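Long-range contacts in putative archaeal ammonia monooxygenase subunit B (PDB 4O65), which is a cupredoxin domain that binds copper and probably belongs to the membrane monooxygenase that starts archaeal ammonia oxidation: residues 122-127 against 145-150; 56-61 against 116-121; 72-77 against 131-136. All coordinates share one frame; numbering follows the deposited sequence.

Interaction 1 of 3, residues 122-127 against 145-150; sequences PGTYHA and SIVVEG. With CU (copper (II) ion), chain B.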
loop_
_atom_site.group_PDB
_atom_site.type_symbol
_atom_site.label_atom_id
_atom_site.label_comp_id
_atom_site.label_asym_id
_atom_site.label_seq_id
_atom_site.Cartn_x
_atom_site.Cartn_y
_atom_site.Cartn_z
ATOM N N PRO A 122 12.834 -7.023 3.134
ATOM C CA PRO A 122 12.851 -8.198 2.294
ATOM C C PRO A 122 11.923 -9.298 2.863
ATOM O O PRO A 122 11.679 -9.340 4.086
ATOM C CB PRO A 122 14.330 -8.628 2.309
ATOM C CG PRO A 122 14.769 -8.247 3.649
ATOM C CD PRO A 122 14.128 -6.874 3.849
ATOM N N GLY A 123 11.385 -10.108 1.963
ATOM C CA GLY A 123 10.547 -11.209 2.373
ATOM C C GLY A 123 9.613 -11.627 1.256
ATOM O O GLY A 123 9.592 -11.029 0.179
ATOM N N THR A 124 8.839 -12.660 1.547
ATOM C CA THR A 124 7.851 -13.172 0.595
ATOM C C THR A 124 6.524 -12.905 1.245
ATOM O O THR A 124 6.288 -13.318 2.382
ATOM C CB THR A 124 8.057 -14.670 0.308
ATOM O OG1 THR A 124 9.192 -14.821 -0.541
ATOM C CG2 THR A 124 6.822 -15.236 -0.418
ATOM N N TYR A 125 5.668 -12.143 0.562
ATOM C CA TYR A 125 4.435 -11.623 1.181
ATOM C C TYR A 125 3.231 -12.127 0.398
ATOM O O TYR A 125 3.255 -12.147 -0.824
ATOM C CB TYR A 125 4.401 -10.068 1.166
ATOM C CG TYR A 125 5.555 -9.421 1.902
ATOM C CD1 TYR A 125 5.454 -9.169 3.283
ATOM C CD2 TYR A 125 6.734 -9.058 1.233
ATOM C CE1 TYR A 125 6.501 -8.584 3.984
ATOM C CE2 TYR A 125 7.795 -8.501 1.947
ATOM C CZ TYR A 125 7.666 -8.255 3.298
ATOM O OH TYR A 125 8.699 -7.704 4.028
ATOM N N HIS A 126 2.178 -12.542 1.088
ATOM C CA HIS A 126 0.947 -12.826 0.383
ATOM C C HIS A 126 0.084 -11.614 0.658
ATOM O O HIS A 126 -0.362 -11.378 1.777
ATOM C CB HIS A 126 0.298 -14.117 0.899
ATOM C CG HIS A 126 -0.653 -14.737 -0.108
ATOM N ND1 HIS A 126 -2.019 -14.784 0.072
ATOM C CD2 HIS A 126 -0.401 -15.308 -1.378
ATOM C CE1 HIS A 126 -2.582 -15.384 -1.018
ATOM N NE2 HIS A 126 -1.595 -15.675 -1.901
ATOM N N ALA A 127 -0.049 -10.739 -0.326
ATOM C CA ALA A 127 -0.649 -9.423 -0.108
ATOM C C ALA A 127 -2.067 -9.379 -0.641
ATOM O O ALA A 127 -2.344 -9.962 -1.712
ATOM C CB ALA A 127 0.172 -8.388 -0.886
ATOM N N SER A 145 1.143 -13.498 -4.231
ATOM C CA SER A 145 2.473 -13.621 -3.651
ATOM C C SER A 145 3.451 -12.607 -4.270
ATOM O O SER A 145 3.530 -12.492 -5.479
ATOM C CB SER A 145 2.968 -15.073 -3.766
ATOM O OG SER A 145 4.235 -15.167 -3.145
ATOM N N ILE A 146 4.112 -11.806 -3.420
ATOM C CA ILE A 146 5.091 -10.820 -3.901
ATOM C C ILE A 146 6.399 -11.082 -3.169
ATOM O O ILE A 146 6.430 -11.097 -1.925
ATOM C CB ILE A 146 4.608 -9.381 -3.620
ATOM C CG1 ILE A 146 3.241 -9.162 -4.330
ATOM C CG2 ILE A 146 5.684 -8.367 -4.064
ATOM C CD1 ILE A 146 2.613 -7.808 -4.027
ATOM N N VAL A 147 7.465 -11.233 -3.925
ATOM C CA VAL A 147 8.812 -11.451 -3.306
ATOM C C VAL A 147 9.562 -10.117 -3.336
ATOM O O VAL A 147 9.705 -9.522 -4.403
ATOM C CB VAL A 147 9.615 -12.508 -4.072
ATOM C CG1 VAL A 147 10.979 -12.754 -3.410
ATOM C CG2 VAL A 147 8.830 -13.823 -4.116
ATOM N N VAL A 148 10.068 -9.710 -2.186
ATOM C CA VAL A 148 10.879 -8.474 -2.091
ATOM C C VAL A 148 12.306 -8.885 -1.721
ATOM O O VAL A 148 12.524 -9.576 -0.709
ATOM C CB VAL A 148 10.333 -7.504 -1.044
ATOM C CG1 VAL A 148 11.183 -6.211 -1.042
ATOM C CG2 VAL A 148 8.824 -7.173 -1.296
ATOM N N GLU A 149 13.265 -8.455 -2.529
ATOM C CA GLU A 149 14.682 -8.745 -2.229
ATOM C C GLU A 149 15.422 -7.487 -1.840
ATOM O O GLU A 149 15.000 -6.368 -2.131
ATOM C CB GLU A 149 15.364 -9.345 -3.448
ATOM C CG GLU A 149 14.674 -10.598 -3.927
ATOM C CD GLU A 149 15.408 -11.201 -5.096
ATOM O OE1 GLU A 149 15.375 -10.639 -6.213
ATOM O OE2 GLU A 149 16.032 -12.244 -4.889
ATOM N N GLY A 150 16.563 -7.663 -1.200
ATOM C CA GLY A 150 17.409 -6.491 -0.949
ATOM C C GLY A 150 17.578 -6.126 0.501
ATOM O O GLY A 150 16.975 -6.740 1.404
HETATM CU CU CU B . -2.888 -14.187 1.635
HETATM O O HOH W 1 -2.879 -14.552 3.688
#

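Interaction 2 of 3, residues 56-61 against 116-121; sequences RQDVLI and CLSALE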
loop_
_atom_site.group_PDB
_atom_site.type_symbol
_atom_site.label_atom_id
_atom_site.label_comp_id
_atom_site.label_asym_id
_atom_site.label_seq_id
_atom_site.Cartn_x
_atom_site.Cartn_y
_atom_site.Cartn_z
ATOM N N ARG A 56 11.277 3.402 -10.067
ATOM C CA ARG A 56 11.574 2.885 -8.706
ATOM C C ARG A 56 11.233 1.419 -8.634
ATOM O O ARG A 56 10.037 1.047 -8.700
ATOM C CB ARG A 56 10.615 3.608 -7.731
ATOM C CG ARG A 56 11.068 4.989 -7.367
ATOM C CD ARG A 56 10.080 5.603 -6.392
ATOM N NE ARG A 56 10.074 4.880 -5.094
ATOM C CZ ARG A 56 9.486 5.348 -4.020
ATOM N NH1 ARG A 56 8.793 6.499 -4.108
ATOM N NH2 ARG A 56 9.569 4.687 -2.847
ATOM N N GLN A 57 12.224 0.581 -8.346
ATOM C CA GLN A 57 12.003 -0.866 -8.340
ATOM C C GLN A 57 11.455 -1.333 -6.989
ATOM O O GLN A 57 11.247 -2.521 -6.823
ATOM C CB GLN A 57 13.317 -1.645 -8.589
ATOM C CG GLN A 57 13.565 -1.847 -10.078
ATOM C CD GLN A 57 14.009 -0.556 -10.676
ATOM O OE1 GLN A 57 14.990 0.015 -10.240
ATOM N NE2 GLN A 57 13.296 -0.101 -11.741
ATOM N N ASP A 58 11.156 -0.405 -6.087
ATOM C CA ASP A 58 10.549 -0.751 -4.804
ATOM C C ASP A 58 9.029 -0.500 -4.747
ATOM O O ASP A 58 8.405 -0.709 -3.675
ATOM C CB ASP A 58 11.216 0.066 -3.647
ATOM C CG ASP A 58 10.999 1.538 -3.785
ATOM O OD1 ASP A 58 11.129 2.070 -4.945
ATOM O OD2 ASP A 58 10.759 2.187 -2.741
ATOM N N VAL A 59 8.449 -0.063 -5.868
ATOM C CA VAL A 59 7.069 0.421 -5.835
ATOM C C VAL A 59 6.096 -0.610 -6.399
ATOM O O VAL A 59 6.316 -1.186 -7.466
ATOM C CB VAL A 59 6.939 1.769 -6.566
ATOM C CG1 VAL A 59 5.475 2.159 -6.782
ATOM C CG2 VAL A 59 7.694 2.834 -5.783
ATOM N N LEU A 60 5.017 -0.790 -5.656
ATOM C CA LEU A 60 3.851 -1.632 -6.044
ATOM C C LEU A 60 2.646 -0.766 -6.226
ATOM O O LEU A 60 2.311 0.038 -5.318
ATOM C CB LEU A 60 3.557 -2.628 -4.866
ATOM C CG LEU A 60 2.291 -3.503 -5.110
ATOM C CD1 LEU A 60 2.510 -4.471 -6.294
ATOM C CD2 LEU A 60 2.095 -4.298 -3.800
ATOM N N ILE A 61 1.931 -0.973 -7.345
ATOM C CA ILE A 61 0.602 -0.422 -7.536
ATOM C C ILE A 61 -0.441 -1.549 -7.479
ATOM O O ILE A 61 -0.301 -2.581 -8.160
ATOM C CB ILE A 61 0.504 0.274 -8.928
ATOM C CG1 ILE A 61 1.494 1.480 -9.002
ATOM C CG2 ILE A 61 -0.943 0.768 -9.157
ATOM C CD1 ILE A 61 1.514 2.133 -10.407
ATOM N N CYS A 116 -0.620 2.846 -3.869
ATOM C CA CYS A 116 0.765 2.872 -4.327
ATOM C C CYS A 116 1.599 2.763 -3.052
ATOM O O CYS A 116 1.412 3.592 -2.159
ATOM C CB CYS A 116 1.088 4.172 -5.006
ATOM S SG CYS A 116 2.719 4.036 -5.851
ATOM N N LEU A 117 2.496 1.775 -2.998
ATOM C CA LEU A 117 3.291 1.459 -1.777
ATOM C C LEU A 117 4.743 1.217 -2.126
ATOM O O LEU A 117 5.058 0.851 -3.257
ATOM C CB LEU A 117 2.787 0.160 -1.089
ATOM C CG LEU A 117 1.317 0.206 -0.630
ATOM C CD1 LEU A 117 0.475 -0.565 -1.628
ATOM C CD2 LEU A 117 1.196 -0.378 0.766
ATOM N N SER A 118 5.601 1.494 -1.155
ATOM C CA SER A 118 7.018 1.170 -1.211
ATOM C C SER A 118 7.281 -0.076 -0.344
ATOM O O SER A 118 6.834 -0.145 0.826
ATOM C CB SER A 118 7.817 2.337 -0.614
ATOM O OG SER A 118 9.165 1.921 -0.549
ATOM N N ALA A 119 7.931 -1.091 -0.908
ATOM C CA ALA A 119 8.388 -2.225 -0.086
ATOM C C ALA A 119 9.579 -1.788 0.747
ATOM O O ALA A 119 10.603 -1.311 0.195
ATOM C CB ALA A 119 8.822 -3.372 -1.000
ATOM N N LEU A 120 9.501 -1.996 2.064
ATOM C CA LEU A 120 10.628 -1.582 2.958
ATOM C C LEU A 120 11.570 -2.715 3.363
ATOM O O LEU A 120 12.807 -2.503 3.563
ATOM C CB LEU A 120 10.065 -0.912 4.223
ATOM C CG LEU A 120 9.181 0.303 4.047
ATOM C CD1 LEU A 120 8.700 0.817 5.410
ATOM C CD2 LEU A 120 9.940 1.412 3.313
ATOM N N GLU A 121 11.043 -3.938 3.476
ATOM C CA GLU A 121 11.846 -5.018 4.055
ATOM C C GLU A 121 11.733 -6.270 3.230
ATOM O O GLU A 121 10.631 -6.553 2.640
ATOM C CB GLU A 121 11.404 -5.277 5.535
ATOM C CG GLU A 121 11.222 -4.002 6.348
ATOM C CD GLU A 121 12.533 -3.245 6.592
ATOM O OE1 GLU A 121 13.604 -3.852 6.427
ATOM O OE2 GLU A 121 12.485 -2.046 6.961
#

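Interaction 3 of 3, residues 72-77 against 131-136; sequences QDLNAW and LNIASV. Unlike the reference sequence in segment 131-136: I133 (reference Val).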
loop_
_atom_site.group_PDB
_atom_site.type_symbol
_atom_site.label_atom_id
_atom_site.label_comp_id
_atom_site.label_asym_id
_atom_site.label_seq_id
_atom_site.Cartn_x
_atom_site.Cartn_y
_atom_site.Cartn_z
ATOM N N GLN A 72 -27.377 1.971 1.317
ATOM C CA GLN A 72 -27.051 3.296 1.747
ATOM C C GLN A 72 -25.575 3.525 1.580
ATOM O O GLN A 72 -24.816 2.546 1.447
ATOM C CB GLN A 72 -27.461 3.491 3.200
ATOM C CG GLN A 72 -26.611 2.651 4.140
ATOM C CD GLN A 72 -27.214 2.625 5.512
ATOM O OE1 GLN A 72 -27.995 1.730 5.819
ATOM N NE2 GLN A 72 -26.935 3.663 6.310
ATOM N N ASP A 73 -25.178 4.794 1.598
ATOM C CA ASP A 73 -23.760 5.167 1.601
ATOM C C ASP A 73 -23.033 4.630 2.834
ATOM O O ASP A 73 -23.599 4.569 3.944
ATOM C CB ASP A 73 -23.591 6.682 1.577
ATOM C CG ASP A 73 -24.115 7.310 0.286
ATOM O OD1 ASP A 73 -24.570 6.598 -0.650
ATOM O OD2 ASP A 73 -24.058 8.560 0.218
ATOM N N LEU A 74 -21.810 4.180 2.593
ATOM C CA LEU A 74 -20.907 3.721 3.660
ATOM C C LEU A 74 -19.644 4.513 3.673
ATOM O O LEU A 74 -19.185 4.998 2.611
ATOM C CB LEU A 74 -20.503 2.246 3.411
ATOM C CG LEU A 74 -21.653 1.243 3.486
ATOM C CD1 LEU A 74 -21.191 -0.138 3.043
ATOM C CD2 LEU A 74 -22.187 1.133 4.921
ATOM N N ASN A 75 -19.027 4.584 4.852
ATOM C CA ASN A 75 -17.687 5.179 5.004
ATOM C C ASN A 75 -16.658 4.059 5.135
ATOM O O ASN A 75 -16.943 3.056 5.771
ATOM C CB ASN A 75 -17.586 6.048 6.258
ATOM C CG ASN A 75 -18.423 7.277 6.118
ATOM O OD1 ASN A 75 -18.601 7.741 5.010
ATOM N ND2 ASN A 75 -19.019 7.743 7.210
ATOM N N ALA A 76 -15.515 4.255 4.499
ATOM C CA ALA A 76 -14.489 3.212 4.446
ATOM C C ALA A 76 -13.078 3.764 4.328
ATOM O O ALA A 76 -12.861 4.922 3.939
ATOM C CB ALA A 76 -14.800 2.278 3.278
ATOM N N TRP A 77 -12.095 2.909 4.661
ATOM C CA TRP A 77 -10.693 3.190 4.346
ATOM C C TRP A 77 -10.036 1.908 3.842
ATOM O O TRP A 77 -10.564 0.791 4.038
ATOM C CB TRP A 77 -9.958 3.747 5.558
ATOM C CG TRP A 77 -9.960 2.875 6.792
ATOM C CD1 TRP A 77 -8.940 2.035 7.254
ATOM C CD2 TRP A 77 -11.011 2.808 7.799
ATOM N NE1 TRP A 77 -9.323 1.426 8.433
ATOM C CE2 TRP A 77 -10.554 1.868 8.812
ATOM C CE3 TRP A 77 -12.281 3.384 7.927
ATOM C CZ2 TRP A 77 -11.347 1.537 9.919
ATOM C CZ3 TRP A 77 -13.065 3.040 9.048
ATOM C CH2 TRP A 77 -12.592 2.144 10.014
ATOM N N LEU A 131 -10.182 -3.783 2.781
ATOM C CA LEU A 131 -11.129 -2.688 2.937
ATOM C C LEU A 131 -11.616 -2.706 4.359
ATOM O O LEU A 131 -11.885 -3.798 4.892
ATOM C CB LEU A 131 -12.319 -2.939 1.972
ATOM C CG LEU A 131 -13.387 -1.835 2.014
ATOM C CD1 LEU A 131 -12.819 -0.507 1.535
ATOM C CD2 LEU A 131 -14.657 -2.274 1.223
ATOM N N ASN A 132 -11.723 -1.534 5.014
ATOM C CA ASN A 132 -12.422 -1.450 6.298
ATOM C C ASN A 132 -13.634 -0.594 6.172
ATOM O O ASN A 132 -13.528 0.558 5.767
ATOM C CB ASN A 132 -11.536 -0.927 7.405
ATOM C CG ASN A 132 -10.768 -2.075 8.042
ATOM O OD1 ASN A 132 -11.313 -2.882 8.885
ATOM N ND2 ASN A 132 -9.615 -2.260 7.528
ATOM N N ILE A 133 -14.787 -1.206 6.428
ATOM C CA ILE A 133 -16.045 -0.490 6.340
ATOM C C ILE A 133 -16.355 -0.019 7.764
ATOM O O ILE A 133 -16.456 -0.852 8.690
ATOM C CB ILE A 133 -17.175 -1.398 5.846
ATOM C CG1 ILE A 133 -16.789 -1.956 4.448
ATOM C CG2 ILE A 133 -18.505 -0.584 5.874
ATOM C CD1 ILE A 133 -17.643 -3.115 4.001
ATOM N N ALA A 134 -16.503 1.305 7.944
ATOM C CA ALA A 134 -16.714 1.878 9.309
ATOM C C ALA A 134 -17.987 1.276 9.875
ATOM O O ALA A 134 -19.032 1.236 9.181
ATOM C CB ALA A 134 -16.880 3.409 9.205
ATOM N N SER A 135 -17.892 0.795 11.126
ATOM C CA SER A 135 -19.026 0.221 11.890
ATOM C C SER A 135 -19.402 -1.202 11.451
ATOM O O SER A 135 -20.350 -1.801 11.968
ATOM C CB SER A 135 -20.304 1.126 11.900
ATOM O OG SER A 135 -21.157 0.925 10.756
ATOM N N VAL A 136 -18.653 -1.733 10.480
ATOM C CA VAL A 136 -18.988 -3.084 9.984
ATOM C C VAL A 136 -17.812 -4.047 10.154
ATOM O O VAL A 136 -17.978 -5.091 10.825
ATOM C CB VAL A 136 -19.435 -3.012 8.483
ATOM C CG1 VAL A 136 -19.760 -4.410 7.994
ATOM C CG2 VAL A 136 -20.700 -2.158 8.373
HETATM O O HOH W 2 -20.017 3.075 7.089
HETATM O O HOH W 3 -8.211 -0.960 5.664
#

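Interaction 1 of 3, residues 122-127 against 145-150
G123 to H126 pair with S145 to V148 as neighbouring antiparallel strands, the short segments 4.6 Å apart at closest approach with their N-to-C directions at 154°. Two hydrogen-bonded pairs, G123 with V148 and Y125 with I146, exchange four backbone bonds; the shortest runs from V148 N to G123 O at 2.7 Å, nearly straight at the hydrogen. Non-hydrogen-bonded pairs T124–V147 and H126–S145 alternate with them, and CA-H groups such as that of S145, 3.3 Å from Y125 O, add weaker contacts to the same carbonyls. The buried face carries Y125, I146 and V148. Y125 CE2 meets V148 CG2 at 3.7 Å, the methyl approaching the ring obliquely. With CG anti to the carbonyl carbon (chi1 -60°), the ring extends back over G123, whose lack of a side chain avoids a clash with CZ. E121 O takes the hydrogen bond of the phenol, fixing the far end of the ring, while W91 meets Y125 edge-to-face. Further along, A127 CB touches I146 CD1. T124, V147, H126 and S145 occupy the more exposed face. There T124 and V147 lie side by side, T124 OG1 3.7 Å from V147 CG2. H126 CD2 lies 3.7 Å from S145 N, while H126 ND1 binds copper at 1.9 Å. CG stands anti to the backbone N (chi1 -158°), which carries the ring outward from the strand pair, and the turn of the ring about chi2 then presents ND1 to the copper. H128 NE2 and a water 2.1 Å from the ion are further ligands. The pair is thus one end of a beta hairpin in the cupredoxin fold, carrying one histidine of its copper site.

Interaction 2 of 3, residues 56-61 against 116-121
D58, within the type I turn from R56 to V59 that leads into strand 59-68, reaches across to S118 where two antiparallel strands of the cupredoxin domain's four-stranded sheet meet. The carboxylate and the guanidinium of R56 form a side-on, two-nitrogen salt bridge: R56 NE gives its hydrogen to D58 OD1 at 3.0 Å and R56 NH2 gives one to D58 OD2 at 2.8 Å, both acceptors close to the guanidinium plane. R56 reaches this position through a bend at chi3 (66°). V59 CG2 lies over one face of the guanidinium, offset toward its rim. D58 OD2 also accepts from S118 OG at 2.7 Å, on its anti side and 27° out of the carboxylate plane, while the arginine comes from the syn side. Two donors therefore grip OD2, and the buried carboxylate is held against rotation; the adjoining positive charge would probably favour its ionised form. D58 CG sits between its own backbone N and carbonyl carbon (chi1 63°), a torsion that brings OD2 across to S118 OG while D58 O remains available to A119 N. L60 and L117 form the hydrogen-bonded pair beyond this, with their side chains on the opposite face from V59 and S118. The L60 side chain continues into the core against I146, and A119 packs on V148. V59 and, more loosely, I61 lie against the sulfur of C116 on the other face, where C116 is joined to C51 by a disulfide. The closer of these two neighbours is V59, whose CG1 lies 3.5 Å from C116 SG.

Interaction 3 of 3, residues 72-77 against 131-136
W77 and N132 form a hydrogen-bonded antiparallel pair, linked by N132 N to W77 O at 2.8 Å and W77 N to N132 O at 3.0 Å; the second donor lies in the carbonyl plane. A third backbone bond, A134 N to N75 O, extends the ladder past the non-hydrogen-bonded pair A76–I133, and A76 CA comes 3.1 Å from N132 O. The same two residues make the main side-chain contact, a CH-pi interaction. N132 CB stands over one face of the indole, 3.5 Å from the centroid of its five-membered ring and 24° off the normal. The amide is inclined only 16° to the ring plane. W77 CG occupies the position between backbone N and carbonyl carbon (chi1 58°), which folds the indole back across the neighbouring strand instead of away from it. A134 CB reaches the edge of the six-membered ring at CZ3, near its plane.

These residues join strands 74-81 and 123-133 of the five-stranded mixed sheet in the cupredoxin sandwich, near the turn that leads into strand 137-149. Apolar contacts fill the inner face: L74 CD1 meets I133 CG2 at 3.9 Å, the side chains crossing obliquely, and A76 CB touches L131 CD1. V12 of strand 12-19 lies against L74, L131 and I133 there, bringing the other sheet onto this face.

Water-mediated links occupy two places. One water accepts from N75 N and donates to A134 O, bridging the strands beside the third backbone bond. Another accepts from N132 ND2 at 2.7 Å and donates weakly to W77 O. N132 ND2 also gives a hydrogen bond to Q130 OE1.

How the interactions relate
From the N terminus, strand 59-68 opens interaction 2 and strand 74-81 follows with the first half of interaction 3. Strand 110-119 then returns to close interaction 2 across 54 intervening residues. Strand 123-133 opens interaction 1 at its start and completes interaction 3 at its end, before strand 137-149 closes the hairpin of interaction 1. Interaction 3 thus crosses both others along the chain, whereas interactions 2 and 1 come in series. Interaction 2 belongs to the four-stranded sheet, the other two to the five-stranded one. Interactions 1 and 2 touch where their two sheets pack face to face in the core, whereas interaction 3 touches neither and lies about 29 Å from interaction 1, centre to centre.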